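Local coordinates for extracellular solute-binding protein, family 5 (Chelativorans sp., PDB 6WM6) that binds EDTA and other aminopolycarboxylates in the periplasm, probably delivering them to an ABC transporter for uptake, at residues P343-W348 against Q529-L534; Y276-T281 against P413-A418. All coordinates share one frame; numbering follows the deposited sequence.

Interaction 1: residues P343-W348 against Q529-L534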
loop_
_atom_site.group_PDB
_atom_site.type_symbol
_atom_site.label_atom_id
_atom_site.label_comp_id
_atom_site.label_asym_id
_atom_site.label_seq_id
_atom_site.Cartn_x
_atom_site.Cartn_y
_atom_site.Cartn_z
ATOM N N PRO A 343 19.125 4.318 -14.832
ATOM C CA PRO A 343 19.873 5.571 -15.042
ATOM C C PRO A 343 19.969 6.445 -13.804
ATOM O O PRO A 343 20.892 7.267 -13.726
ATOM C CB PRO A 343 19.092 6.264 -16.164
ATOM C CG PRO A 343 18.480 5.148 -16.927
ATOM C CD PRO A 343 18.060 4.154 -15.842
ATOM N N TYR A 344 19.071 6.300 -12.833
ATOM C CA TYR A 344 19.091 7.151 -11.653
ATOM C C TYR A 344 18.906 6.395 -10.342
ATOM O O TYR A 344 18.950 7.022 -9.279
ATOM C CB TYR A 344 18.051 8.282 -11.760
ATOM C CG TYR A 344 16.592 7.907 -11.646
ATOM C CD1 TYR A 344 15.941 7.200 -12.658
ATOM C CD2 TYR A 344 15.836 8.284 -10.535
ATOM C CE1 TYR A 344 14.591 6.877 -12.559
ATOM C CE2 TYR A 344 14.509 7.956 -10.437
ATOM C CZ TYR A 344 13.880 7.260 -11.437
ATOM O OH TYR A 344 12.541 6.945 -11.315
ATOM N N LEU A 345 18.743 5.080 -10.384
ATOM C CA LEU A 345 18.570 4.255 -9.191
ATOM C C LEU A 345 19.607 3.145 -9.236
ATOM O O LEU A 345 19.587 2.328 -10.163
ATOM C CB LEU A 345 17.175 3.656 -9.161
ATOM C CG LEU A 345 16.004 4.641 -9.214
ATOM C CD1 LEU A 345 14.695 3.898 -9.374
ATOM C CD2 LEU A 345 15.974 5.521 -7.964
ATOM N N ARG A 346 20.507 3.107 -8.247
ATOM C CA ARG A 346 21.583 2.132 -8.228
ATOM C C ARG A 346 21.119 0.810 -7.628
ATOM O O ARG A 346 20.338 0.789 -6.664
ATOM C CB ARG A 346 22.765 2.657 -7.404
ATOM N N ASN A 347 21.558 -0.294 -8.220
ATOM C CA ASN A 347 21.294 -1.634 -7.711
ATOM C C ASN A 347 19.810 -1.815 -7.410
ATOM O O ASN A 347 19.411 -2.315 -6.349
ATOM C CB ASN A 347 22.155 -1.921 -6.472
ATOM C CG ASN A 347 23.653 -1.890 -6.787
ATOM O OD1 ASN A 347 24.427 -1.280 -6.056
ATOM N ND2 ASN A 347 24.039 -2.529 -7.872
ATOM N N TRP A 348 18.987 -1.413 -8.360
ATOM C CA TRP A 348 17.538 -1.496 -8.172
ATOM C C TRP A 348 17.084 -2.919 -8.477
ATOM O O TRP A 348 17.379 -3.443 -9.554
ATOM C CB TRP A 348 16.816 -0.515 -9.082
ATOM C CG TRP A 348 15.455 -0.156 -8.539
ATOM C CD1 TRP A 348 14.226 -0.571 -8.994
ATOM C CD2 TRP A 348 15.199 0.688 -7.411
ATOM N NE1 TRP A 348 13.236 -0.027 -8.211
ATOM C CE2 TRP A 348 13.804 0.755 -7.240
ATOM C CE3 TRP A 348 16.018 1.414 -6.531
ATOM C CZ2 TRP A 348 13.216 1.516 -6.230
ATOM C CZ3 TRP A 348 15.442 2.160 -5.535
ATOM C CH2 TRP A 348 14.044 2.216 -5.403
ATOM N N GLN A 529 9.861 -2.623 -7.933
ATOM C CA GLN A 529 9.268 -1.716 -6.954
ATOM C C GLN A 529 9.393 -0.260 -7.370
ATOM O O GLN A 529 10.423 0.187 -7.886
ATOM C CB GLN A 529 9.983 -1.913 -5.616
ATOM C CG GLN A 529 9.636 -3.216 -4.891
ATOM C CD GLN A 529 10.681 -3.543 -3.875
ATOM O OE1 GLN A 529 11.710 -4.137 -4.195
ATOM N NE2 GLN A 529 10.405 -3.202 -2.629
ATOM N N LEU A 530 8.345 0.514 -7.099
ATOM C CA LEU A 530 8.412 1.943 -7.301
ATOM C C LEU A 530 9.390 2.567 -6.317
ATOM O O LEU A 530 9.481 2.137 -5.172
ATOM C CB LEU A 530 7.045 2.597 -7.092
ATOM C CG LEU A 530 6.027 2.463 -8.226
ATOM C CD1 LEU A 530 5.561 1.053 -8.458
ATOM C CD2 LEU A 530 4.820 3.359 -7.918
ATOM N N PRO A 531 10.087 3.620 -6.709
ATOM C CA PRO A 531 10.861 4.389 -5.726
ATOM C C PRO A 531 9.971 5.350 -4.970
ATOM O O PRO A 531 9.104 6.006 -5.538
ATOM C CB PRO A 531 11.865 5.154 -6.599
ATOM C CG PRO A 531 11.135 5.355 -7.903
ATOM C CD PRO A 531 10.281 4.107 -8.098
ATOM N N THR A 532 10.199 5.453 -3.687
ATOM C CA THR A 532 9.622 6.544 -2.931
ATOM C C THR A 532 10.467 7.809 -3.125
ATOM O O THR A 532 11.610 7.770 -3.588
ATOM C CB THR A 532 9.600 6.236 -1.438
ATOM O OG1 THR A 532 10.962 6.204 -0.981
ATOM C CG2 THR A 532 8.929 4.920 -1.119
ATOM N N ALA A 533 9.900 8.951 -2.755
ATOM C CA ALA A 533 10.673 10.190 -2.743
ATOM C C ALA A 533 10.101 11.098 -1.663
ATOM O O ALA A 533 9.031 11.690 -1.841
ATOM C CB ALA A 533 10.629 10.872 -4.109
ATOM N N LEU A 534 10.824 11.234 -0.569
ATOM C CA LEU A 534 10.504 12.179 0.501
ATOM C C LEU A 534 11.481 13.331 0.373
ATOM O O LEU A 534 12.682 13.148 0.524
ATOM C CB LEU A 534 10.658 11.498 1.855
ATOM C CG LEU A 534 10.293 12.311 3.081
ATOM C CD1 LEU A 534 8.815 12.636 3.138
ATOM C CD2 LEU A 534 10.746 11.545 4.333
#

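Interaction 2: residues Y276-T281 against P413-A418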
loop_
_atom_site.group_PDB
_atom_site.type_symbol
_atom_site.label_atom_id
_atom_site.label_comp_id
_atom_site.label_asym_id
_atom_site.label_seq_id
_atom_site.Cartn_x
_atom_site.Cartn_y
_atom_site.Cartn_z
ATOM N N TYR A 276 5.918 14.228 -0.827
ATOM C CA TYR A 276 6.104 12.766 -0.932
ATOM C C TYR A 276 5.461 12.278 -2.226
ATOM O O TYR A 276 4.536 11.458 -2.218
ATOM C CB TYR A 276 5.506 12.081 0.296
ATOM C CG TYR A 276 5.922 10.639 0.538
ATOM C CD1 TYR A 276 7.243 10.297 0.693
ATOM C CD2 TYR A 276 4.972 9.636 0.681
ATOM C CE1 TYR A 276 7.633 8.985 0.995
ATOM C CE2 TYR A 276 5.344 8.325 0.950
ATOM C CZ TYR A 276 6.665 8.019 1.087
ATOM O OH TYR A 276 7.031 6.725 1.385
ATOM N N PRO A 277 5.947 12.754 -3.365
ATOM C CA PRO A 277 5.294 12.410 -4.638
ATOM C C PRO A 277 5.508 10.954 -5.004
ATOM O O PRO A 277 6.522 10.336 -4.667
ATOM C CB PRO A 277 5.988 13.329 -5.648
ATOM C CG PRO A 277 7.346 13.570 -5.061
ATOM C CD PRO A 277 7.083 13.672 -3.556
ATOM N N GLN A 278 4.539 10.407 -5.738
ATOM C CA GLN A 278 4.674 9.057 -6.282
ATOM C C GLN A 278 5.200 9.164 -7.707
ATOM O O GLN A 278 5.033 10.187 -8.374
ATOM C CB GLN A 278 3.334 8.318 -6.233
ATOM C CG GLN A 278 2.876 7.972 -4.809
ATOM C CD GLN A 278 1.920 6.784 -4.741
ATOM O OE1 GLN A 278 1.691 6.095 -5.734
ATOM N NE2 GLN A 278 1.366 6.539 -3.558
ATOM N N GLY A 279 5.868 8.116 -8.165
ATOM C CA GLY A 279 6.413 8.131 -9.512
ATOM C C GLY A 279 7.492 9.175 -9.731
ATOM O O GLY A 279 7.440 9.941 -10.700
ATOM N N ALA A 280 8.478 9.220 -8.845
ATOM C CA ALA A 280 9.593 10.149 -9.011
ATOM C C ALA A 280 10.427 9.771 -10.227
ATOM O O ALA A 280 10.616 8.593 -10.531
ATOM C CB ALA A 280 10.479 10.140 -7.766
ATOM N N THR A 281 10.939 10.788 -10.915
ATOM C CA THR A 281 11.717 10.623 -12.130
ATOM C C THR A 281 13.154 11.051 -11.888
ATOM O O THR A 281 13.482 11.668 -10.873
ATOM C CB THR A 281 11.143 11.498 -13.253
ATOM O OG1 THR A 281 11.237 12.878 -12.855
ATOM C CG2 THR A 281 9.699 11.145 -13.538
ATOM N N PRO A 413 -2.979 7.259 -15.270
ATOM C CA PRO A 413 -2.089 8.421 -15.367
ATOM C C PRO A 413 -1.329 8.662 -14.070
ATOM O O PRO A 413 -1.652 8.115 -13.014
ATOM C CB PRO A 413 -3.051 9.577 -15.660
ATOM C CG PRO A 413 -4.344 9.152 -15.054
ATOM C CD PRO A 413 -4.398 7.635 -15.152
ATOM N N GLY A 414 -0.269 9.457 -14.187
ATOM C CA GLY A 414 0.513 9.888 -13.049
ATOM C C GLY A 414 1.778 9.109 -12.773
ATOM O O GLY A 414 2.432 9.370 -11.753
ATOM N N TYR A 415 2.157 8.173 -13.643
ATOM C CA TYR A 415 3.337 7.328 -13.450
ATOM C C TYR A 415 4.127 7.319 -14.748
ATOM O O TYR A 415 3.920 6.455 -15.612
ATOM C CB TYR A 415 2.936 5.929 -12.989
ATOM C CG TYR A 415 2.271 5.995 -11.639
ATOM C CD1 TYR A 415 3.030 5.943 -10.474
ATOM C CD2 TYR A 415 0.907 6.195 -11.525
ATOM C CE1 TYR A 415 2.442 6.049 -9.238
ATOM C CE2 TYR A 415 0.308 6.307 -10.284
ATOM C CZ TYR A 415 1.087 6.227 -9.148
ATOM O OH TYR A 415 0.499 6.334 -7.902
ATOM N N PRO A 416 5.047 8.269 -14.918
ATOM C CA PRO A 416 5.833 8.314 -16.168
ATOM C C PRO A 416 6.536 7.007 -16.485
ATOM O O PRO A 416 6.667 6.637 -17.658
ATOM C CB PRO A 416 6.822 9.463 -15.921
ATOM C CG PRO A 416 6.185 10.309 -14.870
ATOM C CD PRO A 416 5.364 9.396 -14.013
ATOM N N ALA A 417 7.008 6.292 -15.467
ATOM C CA ALA A 417 7.670 5.017 -15.727
ATOM C C ALA A 417 6.734 4.039 -16.427
ATOM O O ALA A 417 7.162 3.273 -17.298
ATOM C CB ALA A 417 8.194 4.419 -14.422
ATOM N N ALA A 418 5.451 4.047 -16.067
ATOM C CA ALA A 418 4.504 3.139 -16.713
ATOM C C ALA A 418 4.316 3.488 -18.184
ATOM O O ALA A 418 4.233 2.595 -19.040
ATOM C CB ALA A 418 3.164 3.152 -15.981
#

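Interaction 1: residues P343-W348 against Q529-L534
The indole N-H of W348 donates to the backbone carbonyl of Q529, NE1 to O 2.8 Å, and this bond ties the loop that follows helix 333-340 to strand 524-537 of the mixed sheet in this periplasmic binding protein fold. The acceptor lies almost in the ring plane and the donor in the carbonyl plane, but the bond is bent, with 151° at the hydrogen. With CG anti to the backbone N (chi1 -156°), the indole leaves the loop and presents its edge to the strand. Beyond the bond the six-membered part crosses P531 at about a right angle, CH2 standing 3.8 Å from CB of that proline. Within the loop, CD1 of L345 sits 3.7 Å above the indole plane, over its centre, and the same methyl reaches CG of P531 at 4.1 Å. The proline ring thus meets tryptophan and leucine together in a buried apolar patch, the leucine also crossing it nearly at right angles. Outside the two segments, Y528 meets the indole with its ring roughly perpendicular, and P302 also touches it. Y344 lays its ring over CG of L345 and spends its hydroxyl on A280 O; that OH still comes 4.0 Å from CG of P531.

Interaction 2: residues Y276-T281 against P413-A418
The Y415 ring crosses the Q278 side chain at a slant, CE1 3.9 Å from CB of the glutamine, where the N-cap of helix 416-429 meets the loop leading into helix 282-290. Two helix starts of this binding-protein fold are thereby joined at the surface. The phenol OH donates to OE1 of Q278; the modelled separation, 2.5 Å, is very short and its exact length doubtful. The amide oxygen lies at the ring edge, near its plane. Amide and ring are nevertheless turned 60° against each other. Y415 carries CG anti to the carbonyl carbon (chi1 -64°), which turns the ring toward segment 276-281, while the extended Q278 chain brings its amide to the hydroxyl. The phenol ring has further neighbours on the sheet: Y460 meets it with its ring inclined, and L530 and Y307 touch it. Between the side chains the loop backbone passes close: CA of G279 is 4.1 Å from CD1 of Y415. The positive phi of G279, 64°, suits glycine. Farther along, P416 packs its ring across T281. The threonine divides its work, since OG1 caps the start of helix 282-290 at the backbone N of M284, whereas CG2 turns to the proline and touches CG of P416 at 3.8 Å.

In the fold
Interactions 1 and 2 lie with their centres about 11 Å apart, on the same side of the chain's centre; interaction 1 lies on strand 524-537 of the mixed sheet, and interaction 2 beside it. Their segments alternate in sequence: 276-281, 343-348, 413-418, then 529-534, so that neither contact is a local hairpin. The loop 276-281 bridges the two sites, with Y276 and P277 packing against the A533 carbonyl. The two contacts gather the loop after helix 333-340 and the starts of helices 282-290 and 416-429 around one long strand, consistent with distant segments building one lobe of the binding protein.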